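Local coordinates for protein probable exosome complex exonuclease 2 (Archaeoglobus fulgidus, PDB 3M7N) that probably serves as a non-catalytic subunit of the archaeal RNA-degrading exosome, contributing to the structure of the Rrp41 active site, at residues H[12-17]-H[205-210]; H[122-127]-H[133-138]; H[185-190]-H[196-201]. All coordinates share one frame; numbering follows the deposited sequence.

Interaction 1. Residues H[12-17]-H[205-210]; sequences DYVLSK and MSVGDT
With chi1 of Val14 at 174°, its CG1 lies anti to the backbone N and leans toward Val207, while Val207, at nearly the same chi1, directs CG2 back at the helix from beside its own backbone N. The two branches meet methyl to methyl, Val14 CG1 to Val207 CG2 3.7 Å, the closest approach of the two segments. Leu15, one residue further along helix 4-19, supplies the second wall: its CD2 lies 4.0 Å from Val207 CG2 and equally near CG1, so this one methyl bridges the fork of the valine. Val207 thus packs against two neighbouring helix residues. The other branch of Val14, CG2, passes Ser206 OG at 4.1 Å in plain van der Waals contact; the polar partner of that hydroxyl is the carbonyl O of Glu203, in the short helix 202-205. No hydrogen bond joins the segments, but just outside them Arg11 NE of helix 4-19 bonds to Val207 O. Behind Val207 the chain leaves its type I turn (Met205 to Gly208) through Gly208, whose backbone angles, with phi 156°, would press a side chain against the preceding carbonyl O. Leu15 and Val207 both also touch Val192 of strand 185-192. This is small apolar packing of an N-terminal helix on a loop of the second domain of an RNase PH fold, joining chain regions far apart in sequence.

Interaction 2. Residues H[122-127]-H[133-138]; sequences SKLVIE and WIVFVD
Leu124 and Ile126 grip Trp133 from the chain that leads into a strand of the first RNase PH domain. Strand 131-141 lies between strands 56-67 and 78-84 in a mixed sheet, and the preceding segment folds back on its beginning, where Ile126 and Glu127 both face Lys131 in a classic beta bulge. Trp133 is the largest bump of the contact. Ile126 closes over one face of the indole: its CD1 stands 3.8 Å from the centroid of the five-membered ring, 18° off the normal, a CH-pi contact displaced toward the rim beside NE1. An extended chain, CD1 anti to CA (chi2 174°), carries the methyl over the ring, while Ile126 CG1 lies 3.9 Å from Trp133 NE1. Leu124 fills the hollow at the root of the same side chain. It crosses the tryptophan at about a right angle, CB against Trp133 CB at 3.9 Å, and its two methyls then part: CD2 nestles by Trp133 CD1, also at 3.9 Å, whereas CD1 reaches along the strand to Val135 CG2 in a looser contact of 4.2 Å. The leucine fork therefore spans two residues on one side of the strand. From strand 56-67, Met64 packs on both Trp133 and Val135, and Pro166 touches the indole as well, so Trp133 is packed round by several parts of the domain. A single backbone bond joins the two segments beneath these side chains: Trp133 N donates to Leu124 O over 2.8 Å, with an N-H...O angle of 170°.

Interaction 3. Residues H[185-190]-H[196-201]; sequences VSVTSL and YLVDPS
Leu190, near the tight end of the hairpin formed by strands 185-192 and 195-198, packs outward from CB. That atom sits 3.6 Å from Pro200 CB and also near Leu197 O; CG, next along, still meets Pro200 CB at 4.0 Å. CG is anti to the backbone N (chi1 -158°) and also meets Met205 SD, outside the hairpin; at the tip, CD2 approaches Thr210 O. The antiparallel pairing beneath is short: Leu190 and Leu197 form a hydrogen-bonded pair, Leu190 N to Leu197 O and Leu197 N to Leu190 O both 2.9 Å, the first donor standing above the carbonyl plane and the second within it. Past the last strand residue, Asp199 N bonds to Thr188 O at 2.9 Å, while Pro200 CD lies 3.4 Å from the same oxygen. With an alanine here in place of Pro200, CG and CD would be gone and a gap would probably open beside Leu190 CB and Thr188 O. On the other face, Ser189 OG lies 3.4 Å from Val198 CG2, and Val187 CG1 meets Val198 CG1. The carboxylate of Asp199 forms salt bridges with Arg27 and Arg33. The chemistry is thus divided: backbone bonds set the register, mostly apolar groups pack on the two faces, and the charge of Asp199 is probably balanced by two arginines beyond the hairpin.

Interactions 1 and 3 are neighbours, their centres about 14 Å apart, and they touch where Met205 SD lies 3.6 Å from Pro200 CG. The hairpin of interaction 3 therefore backs the loop on which helix 4-19 rests, and along the chain both interactions 2 and 3 are enclosed by the long loop that interaction 1 closes. Interaction 2 lies on the opposite side of the chain's centre from the other two, its centre about 43 Å from that of interaction 1 and about 31 Å from that of interaction 3. It is nearest the bound nucleic acid, about 7 Å between nearest atoms, against about 15 Å for interaction 3 and 19 Å for interaction 1.

Interaction 1. Residues H[12-17]-H[205-210]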
loop_
_atom_site.group_PDB
_atom_site.type_symbol
_atom_site.label_atom_id
_atom_site.label_comp_id
_atom_site.label_asym_id
_atom_site.label_seq_id
_atom_site.Cartn_x
_atom_site.Cartn_y
_atom_site.Cartn_z
ATOM N N ASP H 12 28.781 19.405 3.851
ATOM C CA ASP H 12 30.080 19.852 4.334
ATOM C C ASP H 12 30.468 21.203 3.744
ATOM O O ASP H 12 31.022 22.040 4.436
ATOM C CB ASP H 12 31.159 18.828 4.012
ATOM C CG ASP H 12 31.124 17.627 4.944
ATOM O OD1 ASP H 12 31.878 16.666 4.687
ATOM O OD2 ASP H 12 30.349 17.648 5.927
ATOM N N TYR H 13 30.174 21.408 2.464
ATOM C CA TYR H 13 30.548 22.638 1.789
ATOM C C TYR H 13 29.792 23.853 2.350
ATOM O O TYR H 13 30.395 24.871 2.675
ATOM C CB TYR H 13 30.327 22.520 0.283
ATOM C CG TYR H 13 30.863 23.718 -0.459
ATOM C CD1 TYR H 13 32.217 24.018 -0.435
ATOM C CD2 TYR H 13 30.020 24.558 -1.174
ATOM C CE1 TYR H 13 32.716 25.122 -1.099
ATOM C CE2 TYR H 13 30.510 25.658 -1.843
ATOM C CZ TYR H 13 31.858 25.938 -1.804
ATOM O OH TYR H 13 32.355 27.032 -2.474
ATOM N N VAL H 14 28.476 23.729 2.469
ATOM C CA VAL H 14 27.661 24.756 3.090
ATOM C C VAL H 14 28.136 25.037 4.510
ATOM O O VAL H 14 28.280 26.185 4.902
ATOM C CB VAL H 14 26.192 24.345 3.137
ATOM C CG1 VAL H 14 25.382 25.365 3.908
ATOM C CG2 VAL H 14 25.643 24.165 1.722
ATOM N N LEU H 15 28.393 23.992 5.283
ATOM C CA LEU H 15 28.780 24.195 6.671
ATOM C C LEU H 15 30.142 24.867 6.764
ATOM O O LEU H 15 30.384 25.688 7.649
ATOM C CB LEU H 15 28.734 22.885 7.470
ATOM C CG LEU H 15 27.305 22.358 7.651
ATOM C CD1 LEU H 15 27.265 20.963 8.288
ATOM C CD2 LEU H 15 26.432 23.344 8.445
ATOM N N SER H 16 31.018 24.533 5.833
ATOM C CA SER H 16 32.351 25.122 5.798
ATOM C C SER H 16 32.231 26.637 5.560
ATOM O O SER H 16 32.817 27.444 6.276
ATOM C CB SER H 16 33.196 24.432 4.723
ATOM O OG SER H 16 34.321 25.198 4.363
ATOM N N LYS H 17 31.421 27.017 4.581
ATOM C CA LYS H 17 31.179 28.414 4.308
ATOM C C LYS H 17 30.546 29.137 5.491
ATOM O O LYS H 17 30.916 30.282 5.798
ATOM C CB LYS H 17 30.307 28.552 3.065
ATOM C CG LYS H 17 30.970 27.999 1.810
ATOM C CD LYS H 17 32.176 28.808 1.384
ATOM C CE LYS H 17 31.734 30.240 1.021
ATOM N NZ LYS H 17 32.759 31.023 0.231
ATOM N N MET H 205 19.633 23.348 1.837
ATOM C CA MET H 205 18.799 22.394 2.555
ATOM C C MET H 205 19.530 21.057 2.768
ATOM O O MET H 205 19.110 20.246 3.565
ATOM C CB MET H 205 17.473 22.162 1.830
ATOM C CG MET H 205 16.519 23.370 1.813
ATOM S SD MET H 205 16.079 24.038 3.433
ATOM C CE MET H 205 15.333 22.593 4.204
ATOM N N SER H 206 20.632 20.835 2.064
ATOM C CA SER H 206 21.408 19.630 2.286
ATOM C C SER H 206 21.810 19.498 3.753
ATOM O O SER H 206 22.123 18.424 4.229
ATOM C CB SER H 206 22.662 19.656 1.426
ATOM O OG SER H 206 23.560 20.609 1.957
ATOM N N VAL H 207 21.811 20.606 4.471
ATOM C CA VAL H 207 22.210 20.595 5.868
ATOM C C VAL H 207 21.220 19.848 6.752
ATOM O O VAL H 207 21.614 19.213 7.718
ATOM C CB VAL H 207 22.432 22.034 6.402
ATOM C CG1 VAL H 207 22.659 22.014 7.900
ATOM C CG2 VAL H 207 23.623 22.684 5.685
ATOM N N GLY H 208 19.935 19.939 6.436
ATOM C CA GLY H 208 18.913 19.289 7.234
ATOM C C GLY H 208 17.617 20.020 7.010
ATOM O O GLY H 208 17.622 21.128 6.470
ATOM N N ASP H 209 16.503 19.423 7.408
ATOM C CA ASP H 209 15.202 20.027 7.134
ATOM C C ASP H 209 14.690 20.790 8.358
ATOM O O ASP H 209 13.618 20.507 8.880
ATOM C CB ASP H 209 14.200 18.959 6.707
ATOM C CG ASP H 209 12.963 19.544 6.048
ATOM O OD1 ASP H 209 12.898 20.785 5.883
ATOM O OD2 ASP H 209 12.050 18.761 5.688
ATOM N N THR H 210 15.467 21.765 8.802
ATOM C CA THR H 210 15.224 22.421 10.086
ATOM C C THR H 210 14.946 23.908 9.861
ATOM O O THR H 210 15.871 24.722 9.723
ATOM C CB THR H 210 16.441 22.272 10.966
ATOM O OG1 THR H 210 17.598 22.626 10.197
ATOM C CG2 THR H 210 16.587 20.844 11.405
#

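Interaction 2. Residues H[122-127]-H[133-138]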
loop_
_atom_site.group_PDB
_atom_site.type_symbol
_atom_site.label_atom_id
_atom_site.label_comp_id
_atom_site.label_asym_id
_atom_site.label_seq_id
_atom_site.Cartn_x
_atom_site.Cartn_y
_atom_site.Cartn_z
ATOM N N SER H 122 -17.449 36.824 3.832
ATOM C CA SER H 122 -18.860 37.143 3.995
ATOM C C SER H 122 -19.404 37.835 2.747
ATOM O O SER H 122 -20.600 37.798 2.481
ATOM C CB SER H 122 -19.077 38.000 5.246
ATOM O OG SER H 122 -18.281 39.172 5.199
ATOM N N LYS H 123 -18.514 38.456 1.981
ATOM C CA LYS H 123 -18.884 39.062 0.710
ATOM C C LYS H 123 -18.985 38.030 -0.412
ATOM O O LYS H 123 -19.201 38.381 -1.573
ATOM C CB LYS H 123 -17.873 40.136 0.323
ATOM C CG LYS H 123 -18.159 41.511 0.908
ATOM C CD LYS H 123 -16.976 42.440 0.696
ATOM C CE LYS H 123 -17.351 43.897 0.914
ATOM N NZ LYS H 123 -18.022 44.488 -0.284
ATOM N N LEU H 124 -18.821 36.757 -0.064
ATOM C CA LEU H 124 -18.889 35.676 -1.051
ATOM C C LEU H 124 -20.117 34.819 -0.821
ATOM O O LEU H 124 -20.171 33.656 -1.242
ATOM C CB LEU H 124 -17.631 34.809 -1.007
ATOM C CG LEU H 124 -16.382 35.513 -1.535
ATOM C CD1 LEU H 124 -15.142 34.700 -1.236
ATOM C CD2 LEU H 124 -16.528 35.759 -3.025
ATOM N N VAL H 125 -21.095 35.411 -0.146
ATOM C CA VAL H 125 -22.363 34.753 0.101
ATOM C C VAL H 125 -23.318 35.062 -1.040
ATOM O O VAL H 125 -23.316 36.166 -1.586
ATOM C CB VAL H 125 -22.970 35.200 1.440
ATOM C CG1 VAL H 125 -24.311 34.519 1.673
ATOM C CG2 VAL H 125 -22.016 34.879 2.574
ATOM N N ILE H 126 -24.117 34.076 -1.416
ATOM C CA ILE H 126 -25.051 34.239 -2.515
ATOM C C ILE H 126 -26.469 34.083 -1.979
ATOM O O ILE H 126 -27.406 34.723 -2.447
ATOM C CB ILE H 126 -24.764 33.211 -3.628
ATOM C CG1 ILE H 126 -23.375 33.460 -4.222
ATOM C CG2 ILE H 126 -25.816 33.278 -4.715
ATOM C CD1 ILE H 126 -22.936 32.420 -5.224
ATOM N N GLU H 127 -26.603 33.245 -0.962
ATOM C CA GLU H 127 -27.891 32.919 -0.395
ATOM C C GLU H 127 -27.613 32.224 0.930
ATOM O O GLU H 127 -27.288 31.036 0.945
ATOM C CB GLU H 127 -28.626 31.972 -1.343
ATOM C CG GLU H 127 -30.114 31.793 -1.068
ATOM C CD GLU H 127 -30.751 30.745 -1.976
ATOM O OE1 GLU H 127 -31.929 30.392 -1.733
ATOM O OE2 GLU H 127 -30.078 30.270 -2.927
ATOM N N TRP H 133 -19.853 31.137 -2.524
ATOM C CA TRP H 133 -18.704 30.881 -3.378
ATOM C C TRP H 133 -17.667 30.018 -2.681
ATOM O O TRP H 133 -17.418 30.160 -1.484
ATOM C CB TRP H 133 -18.053 32.176 -3.820
ATOM C CG TRP H 133 -18.776 32.856 -4.914
ATOM C CD1 TRP H 133 -19.505 34.000 -4.820
ATOM C CD2 TRP H 133 -18.835 32.453 -6.286
ATOM N NE1 TRP H 133 -20.018 34.336 -6.047
ATOM C CE2 TRP H 133 -19.622 33.400 -6.968
ATOM C CE3 TRP H 133 -18.296 31.380 -7.008
ATOM C CZ2 TRP H 133 -19.890 33.312 -8.331
ATOM C CZ3 TRP H 133 -18.561 31.296 -8.367
ATOM C CH2 TRP H 133 -19.349 32.257 -9.012
ATOM N N ILE H 134 -17.071 29.112 -3.442
ATOM C CA ILE H 134 -15.982 28.298 -2.940
ATOM C C ILE H 134 -14.726 28.607 -3.730
ATOM O O ILE H 134 -14.731 28.540 -4.949
ATOM C CB ILE H 134 -16.312 26.822 -3.084
ATOM C CG1 ILE H 134 -17.568 26.507 -2.270
ATOM C CG2 ILE H 134 -15.119 25.982 -2.651
ATOM C CD1 ILE H 134 -18.109 25.140 -2.513
ATOM N N VAL H 135 -13.658 28.976 -3.036
ATOM C CA VAL H 135 -12.402 29.329 -3.698
ATOM C C VAL H 135 -11.376 28.202 -3.561
ATOM O O VAL H 135 -10.919 27.909 -2.457
ATOM C CB VAL H 135 -11.836 30.624 -3.110
ATOM C CG1 VAL H 135 -10.628 31.072 -3.882
ATOM C CG2 VAL H 135 -12.915 31.704 -3.108
ATOM N N PHE H 136 -11.040 27.557 -4.679
ATOM C CA PHE H 136 -10.018 26.518 -4.695
ATOM C C PHE H 136 -8.679 27.117 -5.015
ATOM O O PHE H 136 -8.489 27.691 -6.092
ATOM C CB PHE H 136 -10.334 25.426 -5.728
ATOM C CG PHE H 136 -11.486 24.532 -5.334
ATOM C CD1 PHE H 136 -12.742 24.703 -5.893
ATOM C CD2 PHE H 136 -11.313 23.529 -4.402
ATOM C CE1 PHE H 136 -13.796 23.890 -5.527
ATOM C CE2 PHE H 136 -12.370 22.705 -4.042
ATOM C CZ PHE H 136 -13.604 22.891 -4.597
ATOM N N VAL H 137 -7.754 26.999 -4.068
ATOM C CA VAL H 137 -6.390 27.459 -4.285
ATOM C C VAL H 137 -5.525 26.231 -4.502
ATOM O O VAL H 137 -5.315 25.421 -3.590
ATOM C CB VAL H 137 -5.834 28.329 -3.111
ATOM C CG1 VAL H 137 -4.377 28.707 -3.381
ATOM C CG2 VAL H 137 -6.652 29.590 -2.921
ATOM N N ASP H 138 -5.042 26.064 -5.724
ATOM C CA ASP H 138 -4.301 24.849 -6.040
ATOM C C ASP H 138 -2.873 25.173 -6.407
ATOM O O ASP H 138 -2.607 25.900 -7.360
ATOM C CB ASP H 138 -5.028 24.010 -7.101
ATOM C CG ASP H 138 -6.287 23.329 -6.546
ATOM O OD1 ASP H 138 -7.405 23.721 -6.927
ATOM O OD2 ASP H 138 -6.163 22.401 -5.724
#

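Interaction 3. Residues H[185-190]-H[196-201]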
loop_
_atom_site.group_PDB
_atom_site.type_symbol
_atom_site.label_atom_id
_atom_site.label_comp_id
_atom_site.label_asym_id
_atom_site.label_seq_id
_atom_site.Cartn_x
_atom_site.Cartn_y
_atom_site.Cartn_z
ATOM N N VAL H 185 2.482 37.461 3.619
ATOM C CA VAL H 185 3.756 37.065 3.046
ATOM C C VAL H 185 4.461 36.279 4.109
ATOM O O VAL H 185 4.470 36.691 5.294
ATOM C CB VAL H 185 4.631 38.278 2.703
ATOM C CG1 VAL H 185 5.991 37.831 2.200
ATOM C CG2 VAL H 185 3.914 39.194 1.700
ATOM N N SER H 186 5.026 35.141 3.694
ATOM C CA SER H 186 5.719 34.245 4.606
ATOM C C SER H 186 7.209 34.273 4.356
ATOM O O SER H 186 7.654 34.364 3.212
ATOM C CB SER H 186 5.193 32.801 4.467
ATOM O OG SER H 186 5.767 32.155 3.332
ATOM N N VAL H 187 7.980 34.200 5.435
ATOM C CA VAL H 187 9.437 34.203 5.370
ATOM C C VAL H 187 9.984 32.991 6.095
ATOM O O VAL H 187 9.763 32.808 7.294
ATOM C CB VAL H 187 10.051 35.468 6.028
ATOM C CG1 VAL H 187 11.585 35.382 6.045
ATOM C CG2 VAL H 187 9.576 36.729 5.317
ATOM N N THR H 188 10.756 32.192 5.374
ATOM C CA THR H 188 11.194 30.905 5.872
ATOM C C THR H 188 12.692 30.855 5.982
ATOM O O THR H 188 13.405 31.149 5.023
ATOM C CB THR H 188 10.704 29.752 4.933
ATOM O OG1 THR H 188 9.275 29.686 4.989
ATOM C CG2 THR H 188 11.317 28.415 5.333
ATOM N N SER H 189 13.178 30.457 7.153
ATOM C CA SER H 189 14.610 30.362 7.335
ATOM C C SER H 189 15.080 28.948 7.666
ATOM O O SER H 189 14.428 28.202 8.403
ATOM C CB SER H 189 15.085 31.360 8.410
ATOM O OG SER H 189 14.703 32.682 8.082
ATOM N N LEU H 190 16.225 28.594 7.107
ATOM C CA LEU H 190 16.929 27.398 7.502
ATOM C C LEU H 190 17.657 27.695 8.833
ATOM O O LEU H 190 18.411 28.674 8.932
ATOM C CB LEU H 190 17.933 27.054 6.403
ATOM C CG LEU H 190 18.497 25.653 6.207
ATOM C CD1 LEU H 190 19.948 25.738 5.739
ATOM C CD2 LEU H 190 18.380 24.838 7.449
ATOM N N TYR H 196 20.802 31.559 11.312
ATOM C CA TYR H 196 19.683 31.393 10.399
ATOM C C TYR H 196 20.088 31.772 8.975
ATOM O O TYR H 196 21.018 32.556 8.771
ATOM C CB TYR H 196 18.488 32.223 10.857
ATOM C CG TYR H 196 18.801 33.687 11.036
ATOM C CD1 TYR H 196 18.891 34.531 9.942
ATOM C CD2 TYR H 196 19.009 34.230 12.313
ATOM C CE1 TYR H 196 19.177 35.888 10.101
ATOM C CE2 TYR H 196 19.292 35.578 12.487
ATOM C CZ TYR H 196 19.378 36.407 11.377
ATOM O OH TYR H 196 19.683 37.752 11.530
ATOM N N LEU H 197 19.410 31.191 7.993
ATOM C CA LEU H 197 19.615 31.559 6.597
ATOM C C LEU H 197 18.244 31.694 5.955
ATOM O O LEU H 197 17.550 30.689 5.685
ATOM C CB LEU H 197 20.481 30.550 5.833
ATOM C CG LEU H 197 21.930 30.267 6.261
ATOM C CD1 LEU H 197 21.957 29.452 7.551
ATOM C CD2 LEU H 197 22.712 29.530 5.153
ATOM N N VAL H 198 17.855 32.953 5.754
ATOM C CA VAL H 198 16.580 33.304 5.155
ATOM C C VAL H 198 16.554 32.799 3.714
ATOM O O VAL H 198 17.534 32.935 2.997
ATOM C CB VAL H 198 16.369 34.830 5.177
ATOM C CG1 VAL H 198 15.168 35.227 4.331
ATOM C CG2 VAL H 198 16.230 35.337 6.626
ATOM N N ASP H 199 15.436 32.197 3.310
ATOM C CA ASP H 199 15.260 31.760 1.925
ATOM C C ASP H 199 16.316 30.742 1.496
ATOM O O ASP H 199 17.082 30.974 0.569
ATOM C CB ASP H 199 15.265 32.959 0.968
ATOM C CG ASP H 199 14.930 32.556 -0.447
ATOM O OD1 ASP H 199 15.426 33.188 -1.402
ATOM O OD2 ASP H 199 14.160 31.585 -0.598
ATOM N N PRO H 200 16.369 29.607 2.186
ATOM C CA PRO H 200 17.404 28.619 1.859
ATOM C C PRO H 200 17.241 28.043 0.439
ATOM O O PRO H 200 16.129 27.722 -0.001
ATOM C CB PRO H 200 17.164 27.524 2.902
ATOM C CG PRO H 200 15.692 27.622 3.179
ATOM C CD PRO H 200 15.411 29.102 3.181
ATOM N N SER H 201 18.347 27.935 -0.279
ATOM C CA SER H 201 18.343 27.230 -1.542
ATOM C C SER H 201 18.269 25.713 -1.258
ATOM O O SER H 201 18.427 25.270 -0.112
ATOM C CB SER H 201 19.600 27.574 -2.356
ATOM O OG SER H 201 20.781 27.038 -1.777
#